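Local coordinates for virulent strain associated lipoprotein (Borreliella spielmanii A14S, PDB 6FZZ) that is an outer surface lipoprotein of the PFam54 family that probably binds glutathione, like Borrelia burgdorferi BBE31, and may help the spirochaete colonise the mammalian host, at residues 51-55 with 64-68; 79-83 with 112-117; 48-52 with 92-96. One frame throughout, in Å; residues are numbered along the deposited sequence.

Contact 1: 51-55 with 64-68; sequences LAFKS and ETVSD
Phe53 and Val66 form the tight half of this contact. The valine methyl CG1 approaches the phenylalanine ring obliquely, with CG1 of Val66 3.4 Å from CD1 of Phe53; CG and CE1 of Phe53, the neighbours of CD1, lie 3.9 and 4.0 Å from the same methyl. CG1 lies anti to the valine's backbone N (chi1 165°), which directs that branch at the ring. A flat aromatic and a compact branched residue suit this buried place, since neither brings a polar atom that would need a partner. Next to this pair the backbones come together: the N of Ser67 gives a weak hydrogen bond to the O of Phe53, 3.3 Å long and bent to 131° at the hydrogen. That amide is presented by a type I turn from Thr65 to Asp68, closed by the usual backbone bond and reinforced by aspartate. OD2 of Asp68 takes the N-H of Thr65 at 2.8 Å, on the anti side of the carboxylate and 21° out of its plane. Threonine suits the start of the turn because its OG1 receives weak bonds from the N of Ser67 and of Asp68, while CG2 of Thr65 rests 3.6 Å from the O of Lys54.

The looser side is built from Lys54, whose chain belongs to the exposed surface. Its CG lies 3.6 Å from CB of Ser67; the extended chain runs on past the serine hydroxyl, and NZ lies farther off. The hydroxyl of Ser67 bonds instead to OE1 of Gln47. Both segments belong to the long loop between helix 15-41 and helix 71-83. Phe53 packs onto Arg77, Thr80 and Tyr81 of the latter helix, Val66 touches Tyr76 there, and Ala52 reaches Val105 and Phe109 of helix 105-126.

Contact 2: 79-83 with 112-117; sequences LTYGI and SITLEG
Leu79 and Ile113 mark the closest backbone approach of two helical segments that cross almost at a right angle, 89° between their directions, with axes 8.8 Å apart. Leu79 lays its forked end over the other helix: CD1 is 3.8 Å from CA of Gly117, and CD2 is nearly as close to that carbon. Glycine suits the spot because it allows this close approach of Leu79. One turn earlier, Ile113 sends its CG1-CD1 arm toward the first helix, where CD1 meets OG1 of Thr80 at 3.2 Å. That hydroxyl bonds to the carbonyl O of Tyr76, as threonine often does within a helix, so its polarity is already met.

Ile83 is a knob in a hole formed by Ser112, Ile113, Leu115 and Glu116. Its CG2 touches both CD1 of Ile113 and CB of Ser112, each at 4.1 Å. CG1 stands anti to the backbone N (chi1 -168°), carrying CD1 to OE1 of Glu116 and, more loosely, to CD2 of Leu115. Glu116 bends at chi2 (83°) and runs alongside Ile83 with the opposite heading; its CG lies 3.4 Å from the O of Leu79, and OE1 lies 3.3 Å from CD1 of Ile83. Gly82 leaves room for the second oxygen, OE2, which is 3.5 Å from its carbonyl C. This buried acid forms a salt bridge with Lys155 of helix 138-170, whose NZ also bonds to the O of Gly82; the lysine would be expected to favour the ionised carboxylate. A tetraethylene glycol, probably from the crystallisation liquor, lies beside Glu116 and may mark a pocket. Despite the steep crossing, a single knob, Ile83, joins helix 71-83 to helix 105-126 near the centre of an all-helical domain.

Contact 3: 48-52 with 92-96; sequences YGILA and LKRFS
Ser96 reaches from its helix to the backbone of the loop, and its short side chain meets something at each atom. CB lies 3.9 Å from CA of Ile50. OG, held anti to the serine's backbone N (chi1 170°), accepts the N-H of Ala52 in a hydrogen bond of 3.1 Å, with an angle of 152° at the hydrogen. The same oxygen is 3.5 Å from CB of Ala52 and is also hydrogen-bonded to a water at 2.7 Å. That water donates to the O of Gly49 at 3.1 Å, so the helix holds the loop both directly and through a bridge. Serine fits here: it is small enough for the loop to settle on the helix, yet offers a hydroxyl to a buried backbone amide.

Apolar contacts flank this polar link. CD1 of Leu92 lies 3.8 Å from CB of Tyr48, the two side chains running alongside with a common heading, while CB of Leu92 meets CD1 of Ile50 at 4.2 Å. The tyrosine ring continues past the leucine; its OH bonds to the O of Lys39, and its ring makes an edge-to-face contact with Tyr81. Between these contacts, glycine at position 49 lets the loop pass close to CB of Lys93; the positive phi of Gly49 also suits glycine. The aliphatic base of Lys93 covers the O of Gly49 while its amine leads away, as expected at an exposed helix face. Ile50 centres an inverse gamma turn that swings the chain from Gly49 into the 3-10 segment, a compact loop bend seated on the flank of helix 89-102 by a serine hydroxyl.

How the contacts relate
The chain is the C-terminal part of the lipoprotein and holds its BbCRASP-1-type domain. From the N terminus, helix 15-41 leads into a long loop in which residues 48-52 and 51-55 overlap, so contacts 3 and 1 start from the same place. Contact 1 closes first, as a short excursion within that loop, and nests inside the wider span of contact 3. Helix 71-83 follows and opens contact 2, helix 89-102 completes contact 3, and helix 105-126 completes contact 2; these two therefore cross. Tyr81 of helix 71-83 joins the loop residues of contacts 1 and 3, touching Ile50 as well. Together they tie the loop to three successive helices.

Contact 1: 51-55 with 64-68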
ATOM      1  N   LEU A  51      -1.891  -0.006  16.890  1.00 27.95           N
ATOM      2  CA  LEU A  51      -0.901   0.336  17.909  1.00 28.11           C
ATOM      3  C   LEU A  51       0.509   0.242  17.316  1.00 26.39           C
ATOM      4  O   LEU A  51       1.456   0.838  17.870  1.00 25.94           O
ATOM      5  CB  LEU A  51      -1.005  -0.581  19.121  1.00 32.23           C
ATOM      6  CG  LEU A  51      -2.121  -0.397  20.187  1.00 36.40           C
ATOM      7  CD1 LEU A  51      -1.870  -1.394  21.338  1.00 36.34           C
ATOM      8  CD2 LEU A  51      -2.203   0.998  20.785  1.00 34.23           C
ATOM      9  N   ALA A  52       0.633  -0.487  16.194  1.00 22.90           N
ATOM     10  CA  ALA A  52       1.888  -0.618  15.461  1.00 23.97           C
ATOM     11  C   ALA A  52       2.546   0.703  15.123  1.00 23.57           C
ATOM     12  O   ALA A  52       3.827   0.812  15.090  1.00 26.25           O
ATOM     13  CB  ALA A  52       1.646  -1.461  14.228  1.00 23.25           C
ATOM     14  N   PHE A  53       1.713   1.731  14.884  1.00 22.81           N
ATOM     15  CA  PHE A  53       2.235   3.070  14.599  1.00 22.92           C
ATOM     16  C   PHE A  53       3.189   3.575  15.685  1.00 25.04           C
ATOM     17  O   PHE A  53       4.185   4.258  15.394  1.00 26.39           O
ATOM     18  CB  PHE A  53       1.097   4.071  14.386  1.00 22.67           C
ATOM     19  CG  PHE A  53       0.287   3.831  13.140  1.00 21.01           C
ATOM     20  CD1 PHE A  53       0.883   3.364  11.956  1.00 20.99           C
ATOM     21  CD2 PHE A  53      -1.054   4.157  13.131  1.00 20.65           C
ATOM     22  CE1 PHE A  53       0.134   3.172  10.805  1.00 20.51           C
ATOM     23  CE2 PHE A  53      -1.820   4.000  11.980  1.00 20.99           C
ATOM     24  CZ  PHE A  53      -1.232   3.507  10.817  1.00 20.27           C
ATOM     25  N   LYS A  54       2.883   3.238  16.928  1.00 25.89           N
ATOM     26  CA  LYS A  54       3.685   3.733  18.070  1.00 26.83           C
ATOM     27  C   LYS A  54       5.036   3.045  18.132  1.00 26.95           C
ATOM     28  O   LYS A  54       5.917   3.554  18.773  1.00 28.48           O
ATOM     29  CB  LYS A  54       2.964   3.527  19.403  1.00 28.25           C
ATOM     30  CG  LYS A  54       1.768   4.408  19.552  1.00 33.00           C
ATOM     31  CD  LYS A  54       0.990   4.061  20.797  1.00 39.47           C
ATOM     32  CE  LYS A  54      -0.331   4.819  20.841  1.00 46.42           C
ATOM     33  NZ  LYS A  54      -0.998   4.614  22.162  1.00 56.81           N
ATOM     34  N   SER A  55       5.233   1.948  17.422  1.00 26.14           N
ATOM     35  CA  SER A  55       6.505   1.290  17.464  1.00 30.92           C
ATOM     36  C   SER A  55       7.350   1.504  16.193  1.00 33.23           C
ATOM     37  O   SER A  55       8.362   0.850  15.971  1.00 34.19           O
ATOM     38  CB  SER A  55       6.286  -0.193  17.827  1.00 34.21           C
ATOM     39  OG  SER A  55       6.409  -0.911  16.660  1.00 44.13           O
ATOM     40  N   GLU A  64      10.401  11.398  15.693  1.00 23.83           N
ATOM     41  CA  GLU A  64       9.028  11.124  16.169  1.00 24.36           C
ATOM     42  C   GLU A  64       8.559   9.712  15.715  1.00 24.70           C
ATOM     43  O   GLU A  64       9.227   9.057  14.921  1.00 22.98           O
ATOM     44  CB  GLU A  64       8.066  12.270  15.733  1.00 24.04           C
ATOM     45  CG  GLU A  64       7.580  12.229  14.268  1.00 23.99           C
ATOM     46  CD  GLU A  64       8.574  12.617  13.161  1.00 25.29           C
ATOM     47  OE1 GLU A  64       9.791  12.562  13.395  1.00 24.88           O
ATOM     48  OE2 GLU A  64       8.135  12.968  11.998  1.00 21.44           O
ATOM     49  N   THR A  65       7.429   9.238  16.250  1.00 21.28           N
ATOM     50  CA  THR A  65       6.840   7.980  15.758  1.00 22.51           C
ATOM     51  C   THR A  65       5.808   8.256  14.650  1.00 20.55           C
ATOM     52  O   THR A  65       5.394   9.397  14.452  1.00 19.09           O
ATOM     53  CB  THR A  65       6.127   7.133  16.816  1.00 21.25           C
ATOM     54  OG1 THR A  65       4.975   7.819  17.263  1.00 21.16           O
ATOM     55  CG2 THR A  65       7.019   6.836  17.960  1.00 24.22           C
ATOM     56  N   VAL A  66       5.453   7.186  13.925  1.00 19.08           N
ATOM     57  CA  VAL A  66       4.415   7.268  12.907  1.00 19.19           C
ATOM     58  C   VAL A  66       3.082   7.613  13.583  1.00 20.34           C
ATOM     59  O   VAL A  66       2.139   8.142  12.947  1.00 19.61           O
ATOM     60  CB  VAL A  66       4.373   5.945  12.100  1.00 20.47           C
ATOM     61  CG1 VAL A  66       3.081   5.798  11.271  1.00 22.15           C
ATOM     62  CG2 VAL A  66       5.601   5.889  11.208  1.00 20.02           C
ATOM     63  N   SER A  67       2.953   7.272  14.877  1.00 17.75           N
ATOM     64  CA  SER A  67       1.758   7.640  15.605  1.00 19.07           C
ATOM     65  C   SER A  67       1.643   9.184  15.885  1.00 22.61           C
ATOM     66  O   SER A  67       0.529   9.710  16.071  1.00 24.88           O
ATOM     67  CB  SER A  67       1.688   6.892  16.971  1.00 21.41           C
ATOM     68  OG  SER A  67       0.489   7.296  17.572  1.00 27.23           O
ATOM     69  N   ASP A  68       2.767   9.899  15.908  1.00 25.44           N
ATOM     70  CA  ASP A  68       2.796  11.324  16.211  1.00 23.65           C
ATOM     71  C   ASP A  68       2.288  12.090  15.023  1.00 27.25           C
ATOM     72  O   ASP A  68       2.222  11.559  13.888  1.00 20.56           O
ATOM     73  CB  ASP A  68       4.195  11.807  16.541  1.00 25.65           C
ATOM     74  CG  ASP A  68       4.682  11.320  17.889  1.00 29.39           C
ATOM     75  OD1 ASP A  68       3.905  11.467  18.841  1.00 30.82           O
ATOM     76  OD2 ASP A  68       5.794  10.751  17.987  1.00 24.10           O
TER

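Contact 2: 79-83 with 112-117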
ATOM      1  N   LEU A  79      -0.910   6.195   3.867  1.00 21.21           N
ATOM      2  CA  LEU A  79      -0.474   5.111   2.960  1.00 21.11           C
ATOM      3  C   LEU A  79      -0.834   3.763   3.587  1.00 19.09           C
ATOM      4  O   LEU A  79      -1.148   2.789   2.869  1.00 20.83           O
ATOM      5  CB  LEU A  79       0.984   5.215   2.671  1.00 22.74           C
ATOM      6  CG  LEU A  79       1.390   6.465   1.831  1.00 24.25           C
ATOM      7  CD1 LEU A  79       2.885   6.609   1.737  1.00 26.86           C
ATOM      8  CD2 LEU A  79       0.831   6.429   0.386  1.00 25.37           C
ATOM      9  N   THR A  80      -0.793   3.701   4.919  1.00 19.59           N
ATOM     10  CA  THR A  80      -1.225   2.502   5.657  1.00 20.19           C
ATOM     11  C   THR A  80      -2.713   2.163   5.430  1.00 21.28           C
ATOM     12  O   THR A  80      -3.067   1.021   5.153  1.00 21.93           O
ATOM     13  CB  THR A  80      -0.892   2.609   7.182  1.00 20.07           C
ATOM     14  OG1 THR A  80       0.526   2.777   7.380  1.00 18.35           O
ATOM     15  CG2 THR A  80      -1.315   1.320   7.888  1.00 19.74           C
ATOM     16  N   TYR A  81      -3.578   3.181   5.552  1.00 21.00           N
ATOM     17  CA  TYR A  81      -5.016   3.040   5.310  1.00 21.00           C
ATOM     18  C   TYR A  81      -5.258   2.605   3.839  1.00 21.76           C
ATOM     19  O   TYR A  81      -6.192   1.852   3.533  1.00 22.30           O
ATOM     20  CB  TYR A  81      -5.719   4.370   5.624  1.00 22.81           C
ATOM     21  CG  TYR A  81      -5.461   4.847   7.049  1.00 22.36           C
ATOM     22  CD1 TYR A  81      -5.330   3.920   8.081  1.00 22.39           C
ATOM     23  CD2 TYR A  81      -5.415   6.192   7.375  1.00 21.03           C
ATOM     24  CE1 TYR A  81      -5.106   4.326   9.361  1.00 22.66           C
ATOM     25  CE2 TYR A  81      -5.199   6.617   8.678  1.00 19.97           C
ATOM     26  CZ  TYR A  81      -5.036   5.676   9.657  1.00 20.68           C
ATOM     27  OH  TYR A  81      -4.825   5.979  10.993  1.00 21.62           O
ATOM     28  N   GLY A  82      -4.392   3.063   2.946  1.00 19.97           N
ATOM     29  CA  GLY A  82      -4.471   2.665   1.550  1.00 22.45           C
ATOM     30  C   GLY A  82      -4.180   1.178   1.294  1.00 23.53           C
ATOM     31  O   GLY A  82      -4.945   0.514   0.613  1.00 22.11           O
ATOM     32  N   ILE A  83      -3.073   0.678   1.824  1.00 21.89           N
ATOM     33  CA  ILE A  83      -2.640  -0.680   1.578  1.00 24.36           C
ATOM     34  C   ILE A  83      -3.506  -1.646   2.376  1.00 26.05           C
ATOM     35  O   ILE A  83      -3.781  -2.781   1.929  1.00 24.46           O
ATOM     36  CB  ILE A  83      -1.116  -0.886   1.878  1.00 26.39           C
ATOM     37  CG1 ILE A  83      -0.635  -2.252   1.329  1.00 28.78           C
ATOM     38  CG2 ILE A  83      -0.780  -0.858   3.359  1.00 25.18           C
ATOM     39  CD1 ILE A  83      -0.600  -2.329  -0.168  1.00 28.81           C
ATOM     40  N   SER A 112       5.379  -2.328   3.087  1.00 21.41           N
ATOM     41  CA  SER A 112       4.028  -2.195   2.564  1.00 21.08           C
ATOM     42  C   SER A 112       3.770  -0.761   2.190  1.00 21.73           C
ATOM     43  O   SER A 112       3.216  -0.467   1.123  1.00 22.94           O
ATOM     44  CB  SER A 112       2.958  -2.561   3.685  1.00 21.56           C
ATOM     45  OG  SER A 112       3.212  -3.833   4.043  1.00 23.64           O
ATOM     46  N   ILE A 113       4.178   0.148   3.066  1.00 20.77           N
ATOM     47  CA  ILE A 113       3.925   1.552   2.874  1.00 21.99           C
ATOM     48  C   ILE A 113       4.825   2.119   1.771  1.00 21.92           C
ATOM     49  O   ILE A 113       4.455   3.069   1.112  1.00 20.74           O
ATOM     50  CB  ILE A 113       4.027   2.287   4.246  1.00 23.76           C
ATOM     51  CG1 ILE A 113       2.676   2.290   4.941  1.00 24.36           C
ATOM     52  CG2 ILE A 113       4.623   3.645   4.144  1.00 28.57           C
ATOM     53  CD1 ILE A 113       2.268   0.913   5.447  1.00 30.31           C
ATOM     54  N   THR A 114       6.008   1.544   1.551  1.00 20.95           N
ATOM     55  CA  THR A 114       6.829   1.951   0.457  1.00 20.50           C
ATOM     56  C   THR A 114       6.156   1.568  -0.882  1.00 23.44           C
ATOM     57  O   THR A 114       6.091   2.384  -1.825  1.00 21.42           O
ATOM     58  CB  THR A 114       8.256   1.342   0.577  1.00 22.86           C
ATOM     59  OG1 THR A 114       8.839   1.783   1.782  1.00 21.33           O
ATOM     60  CG2 THR A 114       9.190   1.719  -0.614  1.00 22.62           C
ATOM     61  N   LEU A 115       5.625   0.353  -0.948  1.00 21.96           N
ATOM     62  CA  LEU A 115       4.910  -0.112  -2.117  1.00 22.73           C
ATOM     63  C   LEU A 115       3.713   0.864  -2.391  1.00 22.00           C
ATOM     64  O   LEU A 115       3.569   1.419  -3.483  1.00 19.49           O
ATOM     65  CB  LEU A 115       4.451  -1.574  -1.911  1.00 21.36           C
ATOM     66  CG  LEU A 115       3.698  -2.201  -3.101  1.00 26.94           C
ATOM     67  CD1 LEU A 115       3.538  -3.702  -2.909  1.00 29.45           C
ATOM     68  CD2 LEU A 115       2.308  -1.601  -3.271  1.00 30.28           C
ATOM     69  N   GLU A 116       2.928   1.137  -1.347  1.00 22.05           N
ATOM     70  CA  GLU A 116       1.801   2.030  -1.491  1.00 21.51           C
ATOM     71  C   GLU A 116       2.227   3.413  -1.925  1.00 19.60           C
ATOM     72  O   GLU A 116       1.575   4.045  -2.779  1.00 20.11           O
ATOM     73  CB  GLU A 116       0.980   2.083  -0.243  1.00 21.73           C
ATOM     74  CG  GLU A 116      -0.319   2.819  -0.474  1.00 24.14           C
ATOM     75  CD  GLU A 116      -1.403   1.951  -1.083  1.00 24.98           C
ATOM     76  OE1 GLU A 116      -1.257   0.703  -1.165  1.00 30.50           O
ATOM     77  OE2 GLU A 116      -2.445   2.529  -1.410  1.00 27.65           O
ATOM     78  N   GLY A 117       3.344   3.875  -1.389  1.00 17.25           N
ATOM     79  CA  GLY A 117       3.850   5.174  -1.694  1.00 17.30           C
ATOM     80  C   GLY A 117       4.244   5.261  -3.156  1.00 18.15           C
ATOM     81  O   GLY A 117       4.179   6.316  -3.738  1.00 20.59           O
TER

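Contact 3: 48-52 with 92-96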
ATOM      1  N   TYR A  48      -7.571   3.851  14.798  1.00 25.83           N
ATOM      2  CA  TYR A  48      -8.242   2.593  14.379  1.00 26.24           C
ATOM      3  C   TYR A  48      -7.668   1.357  15.050  1.00 26.71           C
ATOM      4  O   TYR A  48      -7.803   0.269  14.493  1.00 33.08           O
ATOM      5  CB  TYR A  48      -8.231   2.414  12.816  1.00 23.49           C
ATOM      6  CG  TYR A  48      -8.800   3.589  12.009  1.00 23.19           C
ATOM      7  CD1 TYR A  48     -10.203   3.801  11.913  1.00 24.66           C
ATOM      8  CD2 TYR A  48      -7.980   4.492  11.337  1.00 22.30           C
ATOM      9  CE1 TYR A  48     -10.724   4.838  11.213  1.00 22.64           C
ATOM     10  CE2 TYR A  48      -8.510   5.569  10.631  1.00 23.39           C
ATOM     11  CZ  TYR A  48      -9.893   5.715  10.546  1.00 24.27           C
ATOM     12  OH  TYR A  48     -10.448   6.771   9.856  1.00 26.68           O
ATOM     13  N   GLY A  49      -7.076   1.557  16.236  1.00 24.34           N
ATOM     14  CA  GLY A  49      -6.454   0.598  17.092  1.00 27.11           C
ATOM     15  C   GLY A  49      -5.125   0.052  16.522  1.00 30.79           C
ATOM     16  O   GLY A  49      -4.684  -1.052  16.899  1.00 26.21           O
ATOM     17  N   ILE A  50      -4.513   0.799  15.603  1.00 27.58           N
ATOM     18  CA  ILE A  50      -3.240   0.389  14.987  1.00 24.88           C
ATOM     19  C   ILE A  50      -2.113   0.805  15.877  1.00 25.72           C
ATOM     20  O   ILE A  50      -1.469   1.866  15.697  1.00 23.16           O
ATOM     21  CB  ILE A  50      -3.070   0.941  13.550  1.00 23.23           C
ATOM     22  CG1 ILE A  50      -4.191   0.367  12.678  1.00 25.55           C
ATOM     23  CG2 ILE A  50      -1.743   0.486  12.967  1.00 25.57           C
ATOM     24  CD1 ILE A  50      -4.377   1.069  11.320  1.00 27.37           C
ATOM     25  N   LEU A  51      -1.891  -0.006  16.890  1.00 27.95           N
ATOM     26  CA  LEU A  51      -0.901   0.336  17.909  1.00 28.11           C
ATOM     27  C   LEU A  51       0.509   0.242  17.316  1.00 26.39           C
ATOM     28  O   LEU A  51       1.456   0.838  17.870  1.00 25.94           O
ATOM     29  CB  LEU A  51      -1.005  -0.581  19.121  1.00 32.23           C
ATOM     30  CG  LEU A  51      -2.121  -0.397  20.187  1.00 36.40           C
ATOM     31  CD1 LEU A  51      -1.870  -1.394  21.338  1.00 36.34           C
ATOM     32  CD2 LEU A  51      -2.203   0.998  20.785  1.00 34.23           C
ATOM     33  N   ALA A  52       0.633  -0.487  16.194  1.00 22.90           N
ATOM     34  CA  ALA A  52       1.888  -0.618  15.461  1.00 23.97           C
ATOM     35  C   ALA A  52       2.546   0.703  15.123  1.00 23.57           C
ATOM     36  O   ALA A  52       3.827   0.812  15.090  1.00 26.25           O
ATOM     37  CB  ALA A  52       1.646  -1.461  14.228  1.00 23.25           C
ATOM     38  N   LEU A  92      -8.326  -4.017  11.029  1.00 28.91           N
ATOM     39  CA  LEU A  92      -7.150  -3.160  11.225  1.00 28.54           C
ATOM     40  C   LEU A  92      -6.467  -3.412  12.568  1.00 30.92           C
ATOM     41  O   LEU A  92      -5.237  -3.542  12.647  1.00 29.03           O
ATOM     42  CB  LEU A  92      -7.523  -1.661  11.101  1.00 31.03           C
ATOM     43  CG  LEU A  92      -7.918  -1.169   9.712  1.00 31.25           C
ATOM     44  CD1 LEU A  92      -8.397   0.275   9.718  1.00 30.02           C
ATOM     45  CD2 LEU A  92      -6.779  -1.312   8.739  1.00 30.54           C
ATOM     46  N   LYS A  93      -7.256  -3.455  13.647  1.00 30.20           N
ATOM     47  CA  LYS A  93      -6.677  -3.599  14.983  1.00 29.63           C
ATOM     48  C   LYS A  93      -6.094  -5.017  15.087  1.00 24.95           C
ATOM     49  O   LYS A  93      -5.044  -5.227  15.631  1.00 26.01           O
ATOM     50  CB  LYS A  93      -7.766  -3.368  16.081  1.00 34.08           C
ATOM     51  CG  LYS A  93      -7.285  -3.811  17.476  1.00 42.55           C
ATOM     52  CD  LYS A  93      -8.412  -4.122  18.463  1.00 52.56           C
ATOM     53  CE  LYS A  93      -9.519  -3.084  18.446  1.00 54.46           C
ATOM     54  NZ  LYS A  93     -10.371  -3.182  19.670  1.00 60.81           N
ATOM     55  N   ARG A  94      -6.799  -5.998  14.570  1.00 24.75           N
ATOM     56  CA  ARG A  94      -6.322  -7.367  14.635  1.00 28.91           C
ATOM     57  C   ARG A  94      -5.057  -7.556  13.799  1.00 27.98           C
ATOM     58  O   ARG A  94      -4.154  -8.224  14.231  1.00 25.43           O
ATOM     59  CB  ARG A  94      -7.420  -8.315  14.164  1.00 32.08           C
ATOM     60  CG  ARG A  94      -7.043  -9.767  14.001  1.00 37.89           C
ATOM     61  CD  ARG A  94      -6.258 -10.413  15.132  1.00 46.24           C
ATOM     62  NE  ARG A  94      -6.915 -10.344  16.435  1.00 61.07           N
ATOM     63  CZ  ARG A  94      -6.429 -10.908  17.542  1.00 69.22           C
ATOM     64  NH1 ARG A  94      -5.283 -11.583  17.509  1.00 75.97           N
ATOM     65  NH2 ARG A  94      -7.089 -10.799  18.688  1.00 75.89           N
ATOM     66  N   PHE A  95      -5.011  -6.976  12.599  1.00 27.35           N
ATOM     67  CA  PHE A  95      -3.794  -7.019  11.824  1.00 24.60           C
ATOM     68  C   PHE A  95      -2.604  -6.497  12.625  1.00 24.31           C
ATOM     69  O   PHE A  95      -1.525  -7.093  12.664  1.00 23.94           O
ATOM     70  CB  PHE A  95      -3.945  -6.201  10.533  1.00 23.38           C
ATOM     71  CG  PHE A  95      -2.748  -6.293   9.610  1.00 21.16           C
ATOM     72  CD1 PHE A  95      -2.508  -7.445   8.861  1.00 23.45           C
ATOM     73  CD2 PHE A  95      -1.860  -5.224   9.498  1.00 23.77           C
ATOM     74  CE1 PHE A  95      -1.379  -7.500   8.030  1.00 23.13           C
ATOM     75  CE2 PHE A  95      -0.763  -5.288   8.658  1.00 20.57           C
ATOM     76  CZ  PHE A  95      -0.551  -6.398   7.913  1.00 21.55           C
ATOM     77  N   SER A  96      -2.798  -5.341  13.242  1.00 24.56           N
ATOM     78  CA  SER A  96      -1.723  -4.733  14.022  1.00 25.27           C
ATOM     79  C   SER A  96      -1.264  -5.662  15.154  1.00 23.27           C
ATOM     80  O   SER A  96      -0.055  -5.844  15.391  1.00 21.04           O
ATOM     81  CB  SER A  96      -2.203  -3.360  14.527  1.00 23.26           C
ATOM     82  OG  SER A  96      -1.344  -2.788  15.454  1.00 23.09           O
TER
HETATM   83  O   HOH W   1      -2.684  -3.200  17.757  1.00 36.17           O